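Local coordinates for protein 2-methyl-aconitate isomerase (Shewanella oneidensis, PDB 5K87) that catalyses the cis-trans isomerization of 2-methyl-aconitate in the 2-methylcitrate cycle, a route of propionate breakdown, at residues G195-T200 with T218-G223; G201-V206 with A334-T339. The protein carries 1 engineered substitution. All blocks are in the same frame, centred on the assembly; numbering follows the deposited sequence.

Interaction 1: residues G195-T200 with T218-G223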
loop_
_atom_site.group_PDB
_atom_site.type_symbol
_atom_site.label_atom_id
_atom_site.label_comp_id
_atom_site.label_asym_id
_atom_site.label_seq_id
_atom_site.Cartn_x
_atom_site.Cartn_y
_atom_site.Cartn_z
ATOM N N GLY A 195 -31.193 -7.158 -12.483
ATOM C CA GLY A 195 -31.260 -8.469 -11.861
ATOM C C GLY A 195 -31.341 -9.605 -12.860
ATOM O O GLY A 195 -31.136 -9.395 -14.057
ATOM N N CYS A 196 -31.658 -10.799 -12.356
ATOM C CA CYS A 196 -31.592 -12.059 -13.109
ATOM C C CYS A 196 -30.150 -12.438 -13.415
ATOM O O CYS A 196 -29.248 -11.600 -13.353
ATOM C CB CYS A 196 -32.403 -12.010 -14.409
ATOM S SG CYS A 196 -34.126 -11.546 -14.208
ATOM N N MET A 197 -29.929 -13.703 -13.750
ATOM C CA MET A 197 -28.587 -14.137 -14.085
ATOM C C MET A 197 -28.109 -13.400 -15.329
ATOM O O MET A 197 -27.002 -12.873 -15.354
ATOM C CB MET A 197 -28.519 -15.650 -14.283
ATOM C CG MET A 197 -27.137 -16.124 -14.681
ATOM S SD MET A 197 -26.880 -17.885 -14.396
ATOM C CE MET A 197 -28.381 -18.568 -15.094
ATOM N N PHE A 198 -28.959 -13.346 -16.353
ATOM C CA PHE A 198 -28.642 -12.627 -17.581
ATOM C C PHE A 198 -29.651 -11.506 -17.791
ATOM O O PHE A 198 -30.709 -11.727 -18.376
ATOM C CB PHE A 198 -28.649 -13.591 -18.770
ATOM C CG PHE A 198 -27.613 -14.670 -18.667
ATOM C CD1 PHE A 198 -26.273 -14.372 -18.847
ATOM C CD2 PHE A 198 -27.969 -15.979 -18.364
ATOM C CE1 PHE A 198 -25.307 -15.353 -18.744
ATOM C CE2 PHE A 198 -27.004 -16.969 -18.255
ATOM C CZ PHE A 198 -25.668 -16.652 -18.441
ATOM N N PRO A 199 -29.334 -10.295 -17.305
ATOM C CA PRO A 199 -30.304 -9.191 -17.346
ATOM C C PRO A 199 -30.824 -8.852 -18.744
ATOM O O PRO A 199 -31.963 -8.398 -18.857
ATOM C CB PRO A 199 -29.533 -8.008 -16.743
ATOM C CG PRO A 199 -28.101 -8.413 -16.756
ATOM C CD PRO A 199 -28.079 -9.904 -16.639
ATOM N N THR A 200 -30.030 -9.083 -19.785
ATOM C CA THR A 200 -30.503 -8.843 -21.150
ATOM C C THR A 200 -31.346 -10.004 -21.683
ATOM O O THR A 200 -31.977 -9.893 -22.736
ATOM C CB THR A 200 -29.342 -8.642 -22.128
ATOM O OG1 THR A 200 -28.652 -9.885 -22.298
ATOM C CG2 THR A 200 -28.379 -7.586 -21.615
ATOM N N THR A 218 -20.745 -11.084 -22.755
ATOM C CA THR A 218 -21.673 -11.751 -21.864
ATOM C C THR A 218 -21.827 -10.892 -20.625
ATOM O O THR A 218 -20.842 -10.533 -19.976
ATOM C CB THR A 218 -21.201 -13.153 -21.461
ATOM O OG1 THR A 218 -21.327 -14.029 -22.584
ATOM C CG2 THR A 218 -22.053 -13.687 -20.322
ATOM N N MET A 219 -23.060 -10.533 -20.319
ATOM C CA MET A 219 -23.371 -9.740 -19.145
ATOM C C MET A 219 -24.127 -10.616 -18.170
ATOM O O MET A 219 -25.240 -11.073 -18.449
ATOM C CB MET A 219 -24.187 -8.519 -19.558
ATOM C CG MET A 219 -23.332 -7.482 -20.279
ATOM S SD MET A 219 -24.214 -6.208 -21.201
ATOM C CE MET A 219 -24.695 -7.139 -22.652
ATOM N N ILE A 220 -23.499 -10.875 -17.032
ATOM C CA ILE A 220 -24.045 -11.801 -16.056
ATOM C C ILE A 220 -24.087 -11.160 -14.677
ATOM O O ILE A 220 -23.215 -10.365 -14.321
ATOM C CB ILE A 220 -23.226 -13.113 -16.040
ATOM C CG1 ILE A 220 -23.935 -14.196 -15.227
ATOM C CG2 ILE A 220 -21.800 -12.874 -15.543
ATOM C CD1 ILE A 220 -23.298 -15.565 -15.365
ATOM N N ASN A 221 -25.116 -11.483 -13.909
ATOM C CA ASN A 221 -25.208 -10.998 -12.547
ATOM C C ASN A 221 -25.174 -12.190 -11.605
ATOM O O ASN A 221 -26.212 -12.762 -11.261
ATOM C CB ASN A 221 -26.466 -10.162 -12.342
ATOM C CG ASN A 221 -26.365 -9.271 -11.132
ATOM O OD1 ASN A 221 -25.564 -9.526 -10.230
ATOM N ND2 ASN A 221 -27.182 -8.224 -11.094
ATOM N N ALA A 222 -23.961 -12.586 -11.232
ATOM C CA ALA A 222 -23.718 -13.690 -10.313
ATOM C C ALA A 222 -22.392 -13.398 -9.617
ATOM O O ALA A 222 -21.378 -13.225 -10.283
ATOM C CB ALA A 222 -23.647 -15.006 -11.076
ATOM N N GLY A 223 -22.401 -13.315 -8.291
ATOM C CA GLY A 223 -21.239 -12.868 -7.543
ATOM C C GLY A 223 -21.188 -11.349 -7.490
ATOM O O GLY A 223 -21.198 -10.747 -6.409
HETATM O O HOH W 1 -27.484 -10.535 -19.918
#

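Interaction 2: residues G201-V206 with A334-T339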
loop_
_atom_site.group_PDB
_atom_site.type_symbol
_atom_site.label_atom_id
_atom_site.label_comp_id
_atom_site.label_asym_id
_atom_site.label_seq_id
_atom_site.Cartn_x
_atom_site.Cartn_y
_atom_site.Cartn_z
ATOM N N GLY A 201 -31.332 -11.125 -20.972
ATOM C CA GLY A 201 -32.034 -12.317 -21.412
ATOM C C GLY A 201 -31.247 -13.144 -22.414
ATOM O O GLY A 201 -31.721 -14.191 -22.867
ATOM N N ASN A 202 -30.046 -12.679 -22.755
ATOM C CA ASN A 202 -29.197 -13.352 -23.737
ATOM C C ASN A 202 -27.884 -13.819 -23.124
ATOM O O ASN A 202 -27.323 -13.143 -22.252
ATOM C CB ASN A 202 -28.894 -12.415 -24.905
ATOM C CG ASN A 202 -30.149 -11.842 -25.529
ATOM O OD1 ASN A 202 -31.110 -12.566 -25.783
ATOM N ND2 ASN A 202 -30.151 -10.535 -25.764
ATOM N N LEU A 203 -27.389 -14.960 -23.593
ATOM C CA LEU A 203 -26.105 -15.496 -23.146
ATOM C C LEU A 203 -24.965 -14.635 -23.662
ATOM O O LEU A 203 -23.959 -14.445 -22.975
ATOM C CB LEU A 203 -25.920 -16.926 -23.650
ATOM C CG LEU A 203 -26.937 -17.943 -23.145
ATOM C CD1 LEU A 203 -26.633 -19.324 -23.702
ATOM C CD2 LEU A 203 -26.938 -17.950 -21.628
ATOM N N VAL A 204 -25.115 -14.148 -24.889
ATOM C CA VAL A 204 -24.161 -13.231 -25.490
ATOM C C VAL A 204 -24.936 -12.081 -26.115
ATOM O O VAL A 204 -26.075 -12.247 -26.555
ATOM C CB VAL A 204 -23.277 -13.913 -26.562
ATOM C CG1 VAL A 204 -22.525 -15.101 -25.966
ATOM C CG2 VAL A 204 -24.108 -14.339 -27.764
ATOM N N ASP A 205 -24.317 -10.910 -26.140
ATOM C CA ASP A 205 -24.920 -9.749 -26.753
ATOM C C ASP A 205 -23.876 -9.065 -27.599
ATOM O O ASP A 205 -22.684 -9.358 -27.496
ATOM C CB ASP A 205 -25.430 -8.781 -25.688
ATOM C CG ASP A 205 -26.682 -9.277 -25.001
ATOM O OD1 ASP A 205 -27.771 -9.163 -25.601
ATOM O OD2 ASP A 205 -26.585 -9.778 -23.861
ATOM N N VAL A 206 -24.332 -8.168 -28.461
ATOM C CA VAL A 206 -23.418 -7.287 -29.159
ATOM C C VAL A 206 -23.513 -5.931 -28.489
ATOM O O VAL A 206 -24.552 -5.274 -28.532
ATOM C CB VAL A 206 -23.744 -7.169 -30.654
ATOM C CG1 VAL A 206 -22.777 -6.203 -31.321
ATOM C CG2 VAL A 206 -23.669 -8.534 -31.316
ATOM N N ALA A 334 -19.030 -19.845 -16.865
ATOM C CA ALA A 334 -18.378 -20.984 -17.496
ATOM C C ALA A 334 -19.274 -22.218 -17.481
ATOM O O ALA A 334 -19.160 -23.078 -18.364
ATOM C CB ALA A 334 -17.059 -21.291 -16.830
ATOM N N ALA A 335 -20.159 -22.303 -16.493
ATOM C CA ALA A 335 -21.051 -23.454 -16.341
ATOM C C ALA A 335 -22.289 -23.376 -17.235
ATOM O O ALA A 335 -23.065 -24.337 -17.326
ATOM C CB ALA A 335 -21.473 -23.593 -14.885
ATOM N N ILE A 336 -22.496 -22.233 -17.872
ATOM C CA ILE A 336 -23.636 -22.060 -18.764
ATOM C C ILE A 336 -23.174 -22.123 -20.219
ATOM O O ILE A 336 -22.522 -21.198 -20.711
ATOM C CB ILE A 336 -24.323 -20.714 -18.524
ATOM C CG1 ILE A 336 -24.662 -20.534 -17.042
ATOM C CG2 ILE A 336 -25.573 -20.606 -19.381
ATOM C CD1 ILE A 336 -25.624 -21.563 -16.508
ATOM N N PRO A 337 -23.509 -23.220 -20.918
ATOM C CA PRO A 337 -23.026 -23.395 -22.290
ATOM C C PRO A 337 -23.430 -22.232 -23.189
ATOM O O PRO A 337 -24.595 -21.844 -23.205
ATOM C CB PRO A 337 -23.707 -24.690 -22.735
ATOM C CG PRO A 337 -23.900 -25.446 -21.457
ATOM C CD PRO A 337 -24.241 -24.405 -20.433
ATOM N N GLY A 338 -22.460 -21.661 -23.891
ATOM C CA GLY A 338 -22.740 -20.584 -24.820
ATOM C C GLY A 338 -22.333 -19.186 -24.384
ATOM O O GLY A 338 -22.290 -18.284 -25.212
ATOM N N THR A 339 -22.058 -18.967 -23.098
ATOM C CA THR A 339 -21.532 -17.656 -22.695
ATOM C C THR A 339 -20.129 -17.493 -23.258
ATOM O O THR A 339 -19.481 -18.474 -23.620
ATOM C CB THR A 339 -21.459 -17.475 -21.165
ATOM O OG1 THR A 339 -20.459 -18.343 -20.629
ATOM C CG2 THR A 339 -22.804 -17.734 -20.503
#

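Interaction 1: residues G195-T200 with T218-G223
The Phe198 ring presents its edge to strand 218-221: CD1 lies 3.5 Å from Met219 O, and the methyl Thr218 CG2 sits near the ring plane at 4.0 Å from CE1. Ile220 CD1 approaches obliquely, 3.9 Å from Phe198 CE1, while Met197 CG covers one face, offset toward the rim. Met197 and Ile220 lie side by side and point the same way, CG to CG1 3.8 Å, because a chi1 of 178° swings the methionine chain away from its own N; isoleucine, methionine and phenylalanine thus form one apolar cluster, closed further by Thr332 and Ala333 of helix 324-334. Exchanging Phe198 for an alanine removes the ring, which would probably strip part of the cover from Ile220 CD1 and the Thr218 methyl and open a gap beside Met197 CG. Asn221 N donates to Met197 O at 2.8 Å and 163°. Farther along, water 1 accepts from Thr200 N and donates to Met219 O (2.7 Å). Asn221 ND2 is hydrogen-bonded to Gly194 O, just before the segment. This is a coil segment laid along the end of a strand, held by one direct and one water-mediated backbone link, within the PrpF branch of the diaminopimelate epimerase clan.

Interaction 2: residues G201-V206 with A334-T339
Thr339, whose CA lies 4.0 Å from Leu203 O, has its hydroxyl OG1 gripped twice: it meets Ala333 O, near the end of helix 324-334, and takes the backbone N-H of Asn342. The latter is the N-cap bond of helix 340-344, so one side chain ties together the helix ends on both sides of the 334-339 loop. Between them Ile336 to Thr339 form a type II beta turn, closed by a weak bond from Thr339 N to Ile336 O (3.3 Å).

Leu203 is the main apolar group resting on this turn. A chi1 of -62° sets its CG opposite the carbonyl carbon and brings both methyls over the turn: CD1 reaches 3.3 Å from Pro337 O, and CD2 meets Ile336 CG2 at 3.7 Å, the two side chains crossing at about a right angle. Gly338 lies under the leucine with positive phi, and a CB there would come within 3.0 Å of Leu203 CD1 as well as press on the preceding carbonyl. In the conformer of Val204 given, CG1 adds a contact to Gly338 O; a second conformer makes that touch less certain.

On the 201-206 side, Asn202 ND2 donates to the syn side of Asp205 OD1 at 2.8 Å and 164°, bridging the residues that flank Leu203 and Val204. Trp375 of strand 374-391 packs on Ile336 and Pro337.

Across the two segments, then, contact is made by methyl groups against methyls and backbone carbonyls, while the polar bonds described run within a segment or to other parts of the chain, such as Thr218 for Leu203 O. Such an interface depends on shape: the bare CA of Gly338 leaves the place that Leu203 occupies, and the bonds of Thr339 OG1 and of Gly338 N to Asn342 OD1 probably hold the turn in place.

In the fold
Interactions 1 and 2 adjoin, their centres 9 Å apart, and their segments alternate along the chain. Strands 205-209 and 213-221 are antiparallel neighbours, and the 195-204 coil leads into the first of them. Two probable hydrogen bonds join the contacts: Thr218 OG1 to Leu203 O (2.7 Å) and Thr200 OG1 to Asp205 OD2 (2.6 Å). Phe198 also packs on Leu203, CE2 to CD2 3.5 Å, carrying the apolar cluster of interaction 1 on to the turn of interaction 2. Interaction 1 lies nearer the substrate site: the Ile220 side chain is about 9 Å from that of substrate-binding Lys283, and the Asn221 side chain about 13 Å from the bound malonate ion. Interaction 2 is remote from it.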